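Local coordinates for beta-1,4-galactanase (Humicola insolens, PDB 1HJQ), which hydrolyses the beta-1,4-galactosidic linkages of type I arabinogalactans as a family 53 glycoside hydrolase of clan GH-A, at residues G75-S83 with L109-F120. Numbering follows the deposited sequence.
With NAG (2-acetamido-2-deoxy-beta-D-glucopyranose), chain B.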
loop_
_atom_site.group_PDB
_atom_site.type_symbol
_atom_site.label_atom_id
_atom_site.label_comp_id
_atom_site.label_asym_id
_atom_site.label_seq_id
_atom_site.Cartn_x
_atom_site.Cartn_y
_atom_site.Cartn_z
ATOM N N GLY A 75 -10.711 9.263 0.091
ATOM C CA GLY A 75 -10.871 8.203 -0.885
ATOM C C GLY A 75 -10.415 6.884 -0.289
ATOM O O GLY A 75 -9.767 6.849 0.768
ATOM N N LEU A 76 -10.725 5.795 -0.979
ATOM C CA LEU A 76 -10.383 4.474 -0.494
ATOM C C LEU A 76 -9.483 3.661 -1.430
ATOM O O LEU A 76 -9.718 3.579 -2.633
ATOM C CB LEU A 76 -11.677 3.702 -0.222
ATOM C CG LEU A 76 -11.559 2.274 0.302
ATOM C CD1 LEU A 76 -10.873 2.284 1.668
ATOM C CD2 LEU A 76 -12.941 1.659 0.398
ATOM N N TYR A 77 -8.454 3.057 -0.849
ATOM C CA TYR A 77 -7.505 2.218 -1.569
ATOM C C TYR A 77 -7.470 0.901 -0.777
ATOM O O TYR A 77 -6.899 0.829 0.324
ATOM C CB TYR A 77 -6.137 2.926 -1.596
ATOM C CG TYR A 77 -4.909 2.111 -2.000
ATOM C CD1 TYR A 77 -4.989 0.751 -2.326
ATOM C CD2 TYR A 77 -3.643 2.705 -1.990
ATOM C CE1 TYR A 77 -3.839 0.013 -2.619
ATOM C CE2 TYR A 77 -2.487 1.978 -2.280
ATOM C CZ TYR A 77 -2.586 0.637 -2.588
ATOM O OH TYR A 77 -1.427 -0.074 -2.833
ATOM N N ILE A 78 -8.123 -0.121 -1.329
ATOM C CA ILE A 78 -8.189 -1.438 -0.702
ATOM C C ILE A 78 -6.961 -2.245 -1.097
ATOM O O ILE A 78 -6.681 -2.434 -2.276
ATOM C CB ILE A 78 -9.472 -2.205 -1.124
ATOM C CG1 ILE A 78 -10.713 -1.502 -0.558
ATOM C CG2 ILE A 78 -9.409 -3.653 -0.631
ATOM C CD1 ILE A 78 -10.862 -1.595 0.956
ATOM N N ASN A 79 -6.240 -2.719 -0.089
ATOM C CA ASN A 79 -5.012 -3.476 -0.275
ATOM C C ASN A 79 -5.173 -4.938 0.141
ATOM O O ASN A 79 -5.035 -5.273 1.317
ATOM C CB ASN A 79 -3.915 -2.789 0.548
ATOM C CG ASN A 79 -2.673 -3.638 0.735
ATOM O OD1 ASN A 79 -2.016 -3.529 1.761
ATOM N ND2 ASN A 79 -2.337 -4.466 -0.249
ATOM N N PHE A 80 -5.471 -5.796 -0.832
ATOM C CA PHE A 80 -5.646 -7.230 -0.598
ATOM C C PHE A 80 -4.312 -7.910 -0.368
ATOM O O PHE A 80 -3.398 -7.737 -1.164
ATOM C CB PHE A 80 -6.288 -7.913 -1.812
ATOM C CG PHE A 80 -7.777 -7.774 -1.882
ATOM C CD1 PHE A 80 -8.581 -8.215 -0.832
ATOM C CD2 PHE A 80 -8.383 -7.211 -3.000
ATOM C CE1 PHE A 80 -9.964 -8.095 -0.893
ATOM C CE2 PHE A 80 -9.766 -7.088 -3.066
ATOM C CZ PHE A 80 -10.556 -7.533 -2.006
ATOM N N HIS A 81 -4.198 -8.684 0.705
ATOM C CA HIS A 81 -2.965 -9.412 0.962
ATOM C C HIS A 81 -3.164 -10.854 0.511
ATOM O O HIS A 81 -2.200 -11.602 0.348
ATOM C CB HIS A 81 -2.592 -9.401 2.449
ATOM C CG HIS A 81 -1.924 -8.141 2.899
ATOM N ND1 HIS A 81 -0.825 -8.139 3.734
ATOM C CD2 HIS A 81 -2.209 -6.841 2.651
ATOM C CE1 HIS A 81 -0.462 -6.893 3.979
ATOM N NE2 HIS A 81 -1.286 -6.086 3.334
ATOM N N TYR A 82 -4.422 -11.232 0.307
ATOM C CA TYR A 82 -4.770 -12.589 -0.109
ATOM C C TYR A 82 -4.065 -13.613 0.759
ATOM O O TYR A 82 -3.461 -14.566 0.266
ATOM C CB TYR A 82 -4.414 -12.814 -1.578
ATOM C CG TYR A 82 -5.237 -11.975 -2.522
ATOM C CD1 TYR A 82 -6.620 -11.850 -2.340
ATOM C CD2 TYR A 82 -4.652 -11.337 -3.612
ATOM C CE1 TYR A 82 -7.397 -11.122 -3.218
ATOM C CE2 TYR A 82 -5.422 -10.606 -4.502
ATOM C CZ TYR A 82 -6.798 -10.504 -4.301
ATOM O OH TYR A 82 -7.583 -9.808 -5.197
ATOM N N SER A 83 -4.160 -13.394 2.065
ATOM C CA SER A 83 -3.555 -14.259 3.058
ATOM C C SER A 83 -4.295 -14.025 4.381
ATOM O O SER A 83 -5.033 -13.046 4.508
ATOM C CB SER A 83 -2.076 -13.901 3.199
ATOM O OG SER A 83 -1.416 -14.777 4.088
ATOM N N LEU A 109 -9.817 -17.368 -5.632
ATOM C CA LEU A 109 -9.335 -15.997 -5.577
ATOM C C LEU A 109 -10.377 -15.085 -6.213
ATOM O O LEU A 109 -10.589 -13.958 -5.758
ATOM C CB LEU A 109 -8.006 -15.862 -6.313
ATOM C CG LEU A 109 -7.390 -14.469 -6.199
ATOM C CD1 LEU A 109 -7.009 -14.204 -4.746
ATOM C CD2 LEU A 109 -6.165 -14.367 -7.106
ATOM N N TYR A 110 -11.026 -15.587 -7.262
ATOM C CA TYR A 110 -12.062 -14.838 -7.958
ATOM C C TYR A 110 -13.301 -14.658 -7.083
ATOM O O TYR A 110 -13.766 -13.529 -6.897
ATOM C CB TYR A 110 -12.445 -15.541 -9.264
ATOM C CG TYR A 110 -13.684 -14.976 -9.931
ATOM C CD1 TYR A 110 -14.951 -15.484 -9.648
ATOM C CD2 TYR A 110 -13.592 -13.915 -10.829
ATOM C CE1 TYR A 110 -16.098 -14.948 -10.246
ATOM C CE2 TYR A 110 -14.730 -13.369 -11.433
ATOM C CZ TYR A 110 -15.977 -13.890 -11.138
ATOM O OH TYR A 110 -17.094 -13.348 -11.736
ATOM N N ASN A 111 -13.842 -15.754 -6.547
ATOM C CA ASN A 111 -15.026 -15.649 -5.696
ATOM C C ASN A 111 -14.744 -14.722 -4.524
ATOM O O ASN A 111 -15.552 -13.851 -4.197
ATOM C CB ASN A 111 -15.448 -17.008 -5.134
ATOM C CG ASN A 111 -15.889 -17.982 -6.202
ATOM O OD1 ASN A 111 -16.261 -17.586 -7.308
ATOM N ND2 ASN A 111 -15.864 -19.266 -5.855
ATOM N N TYR A 112 -13.587 -14.918 -3.900
ATOM C CA TYR A 112 -13.194 -14.119 -2.752
ATOM C C TYR A 112 -13.175 -12.634 -3.071
ATOM O O TYR A 112 -13.826 -11.839 -2.388
ATOM C CB TYR A 112 -11.815 -14.548 -2.237
ATOM C CG TYR A 112 -11.267 -13.610 -1.183
ATOM C CD1 TYR A 112 -11.841 -13.544 0.083
ATOM C CD2 TYR A 112 -10.226 -12.737 -1.477
ATOM C CE1 TYR A 112 -11.397 -12.625 1.030
ATOM C CE2 TYR A 112 -9.775 -11.814 -0.541
ATOM C CZ TYR A 112 -10.364 -11.763 0.709
ATOM O OH TYR A 112 -9.920 -10.850 1.635
ATOM N N THR A 113 -12.421 -12.267 -4.103
ATOM C CA THR A 113 -12.312 -10.873 -4.506
ATOM C C THR A 113 -13.680 -10.351 -4.900
ATOM O O THR A 113 -14.089 -9.277 -4.463
ATOM C CB THR A 113 -11.354 -10.706 -5.691
ATOM O OG1 THR A 113 -10.065 -11.221 -5.339
ATOM C CG2 THR A 113 -11.220 -9.234 -6.063
ATOM N N LEU A 114 -14.390 -11.126 -5.718
ATOM C CA LEU A 114 -15.729 -10.757 -6.175
ATOM C C LEU A 114 -16.638 -10.414 -4.997
ATOM O O LEU A 114 -17.163 -9.308 -4.905
ATOM C CB LEU A 114 -16.352 -11.905 -6.971
ATOM C CG LEU A 114 -17.795 -11.666 -7.432
ATOM C CD1 LEU A 114 -17.832 -10.498 -8.410
ATOM C CD2 LEU A 114 -18.345 -12.929 -8.074
ATOM N N ASP A 115 -16.819 -11.373 -4.099
ATOM C CA ASP A 115 -17.666 -11.164 -2.939
ATOM C C ASP A 115 -17.182 -10.000 -2.091
ATOM O O ASP A 115 -17.988 -9.196 -1.627
ATOM C CB ASP A 115 -17.730 -12.437 -2.101
ATOM C CG ASP A 115 -18.394 -13.585 -2.845
ATOM O OD1 ASP A 115 -18.782 -13.387 -4.017
ATOM O OD2 ASP A 115 -18.528 -14.687 -2.263
ATOM N N SER A 116 -15.872 -9.898 -1.902
ATOM C CA SER A 116 -15.313 -8.817 -1.105
ATOM C C SER A 116 -15.652 -7.446 -1.691
ATOM O O SER A 116 -16.109 -6.551 -0.977
ATOM C CB SER A 116 -13.796 -8.960 -0.994
ATOM O OG SER A 116 -13.431 -10.085 -0.222
ATOM N N MET A 117 -15.415 -7.271 -2.985
ATOM C CA MET A 117 -15.714 -5.995 -3.616
ATOM C C MET A 117 -17.208 -5.702 -3.543
ATOM O O MET A 117 -17.619 -4.571 -3.274
ATOM C CB MET A 117 -15.236 -6.005 -5.064
ATOM C CG MET A 117 -13.716 -6.029 -5.205
ATOM S SD MET A 117 -12.904 -4.459 -4.781
ATOM C CE MET A 117 -12.730 -4.630 -2.999
ATOM N N ASN A 118 -18.027 -6.725 -3.767
ATOM C CA ASN A 118 -19.471 -6.542 -3.707
ATOM C C ASN A 118 -19.887 -6.165 -2.294
ATOM O O ASN A 118 -20.933 -5.556 -2.076
ATOM C CB ASN A 118 -20.201 -7.813 -4.149
ATOM C CG ASN A 118 -20.305 -7.927 -5.653
ATOM O OD1 ASN A 118 -20.566 -6.941 -6.339
ATOM N ND2 ASN A 118 -20.117 -9.134 -6.177
ATOM N N ARG A 119 -19.055 -6.525 -1.330
ATOM C CA ARG A 119 -19.341 -6.213 0.059
ATOM C C ARG A 119 -19.340 -4.692 0.231
ATOM O O ARG A 119 -20.192 -4.132 0.926
ATOM C CB ARG A 119 -18.290 -6.856 0.950
ATOM C CG ARG A 119 -18.662 -6.880 2.400
ATOM C CD ARG A 119 -19.850 -7.782 2.666
ATOM N NE ARG A 119 -20.258 -7.657 4.061
ATOM C CZ ARG A 119 -19.570 -8.134 5.095
ATOM N NH1 ARG A 119 -18.433 -8.789 4.903
ATOM N NH2 ARG A 119 -20.011 -7.928 6.330
ATOM N N PHE A 120 -18.386 -4.026 -0.413
ATOM C CA PHE A 120 -18.305 -2.572 -0.346
ATOM C C PHE A 120 -19.416 -1.946 -1.188
ATOM O O PHE A 120 -20.057 -0.983 -0.770
ATOM C CB PHE A 120 -16.945 -2.077 -0.847
ATOM C CG PHE A 120 -15.824 -2.317 0.114
ATOM C CD1 PHE A 120 -15.034 -3.456 0.016
ATOM C CD2 PHE A 120 -15.577 -1.416 1.140
ATOM C CE1 PHE A 120 -14.012 -3.696 0.929
ATOM C CE2 PHE A 120 -14.558 -1.646 2.060
ATOM C CZ PHE A 120 -13.776 -2.786 1.955
HETATM C C1 NAG B . -16.689 -20.234 -6.554
HETATM C C2 NAG B . -16.474 -21.638 -5.964
HETATM C C3 NAG B . -17.368 -22.657 -6.695
HETATM C C4 NAG B . -18.827 -22.186 -6.676
HETATM C C5 NAG B . -18.897 -20.785 -7.283
HETATM C C6 NAG B . -20.302 -20.215 -7.359
HETATM C C7 NAG B . -14.412 -22.499 -5.060
HETATM C C8 NAG B . -13.499 -23.687 -5.318
HETATM N N2 NAG B . -15.079 -22.006 -6.097
HETATM O O3 NAG B . -17.264 -23.929 -6.075
HETATM O O4 NAG B . -19.647 -23.081 -7.419
HETATM O O5 NAG B . -18.081 -19.877 -6.504
HETATM O O6 NAG B . -20.472 -19.137 -6.455
HETATM O O7 NAG B . -14.510 -22.040 -3.923
HETATM O O HOH W 1 -6.936 -10.273 1.197
#
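Tyr82 and Phe80, on segment 75-83 with the third barrel strand, meet Leu109, Tyr112 and Thr113 on helix 102-123, the helix that follows this strand in the (beta/alpha)8 barrel. The helix runs back nearly antiparallel to strand 75-80, at 154°, the axes of the two short segments coming within 11.8 Å. From CB of Tyr82, CG lies anti to the carbonyl carbon (chi1 -66°), and the ring comes nearer the helix although CB does not point there. CD1 then lies 3.6 Å from CE2 of Tyr112, and the two rings meet rim to rim; CE1 also lies against Tyr112 and close to Thr113 OG1. Leu109 CD1 sits over the centre of one ring face as a CH-pi contact, 3.4 Å from the ring centroid, while CB of Phe80 covers the opposite face nearer the rim. At the tip, Tyr82 OH donates to Thr113 OG1 at 2.9 Å; that hydroxyl in turn donates a hydrogen bond to Leu109 O. A phenylalanine here would keep the ring between Leu109 and Phe80 but would probably leave Thr113 OG1 without its donor. Earlier in the segment, Phe80 brings CZ to 3.8 Å from Met117 CE, with Ser116 CB at the ring edge, and Ile78 CD1 packs against the ring of Phe120, where Leu76 CD2 also arrives. Strand 129-132 borders the same layer, touching Phe80, Tyr82 and Met117. On the helix's outer side Asn111 ND2 carries the N-linked sugar. Beside the aromatic cluster, one water accepts from Tyr82 N at 2.8 Å and hydrogen-bonds to Tyr112 OH at 3.1 Å.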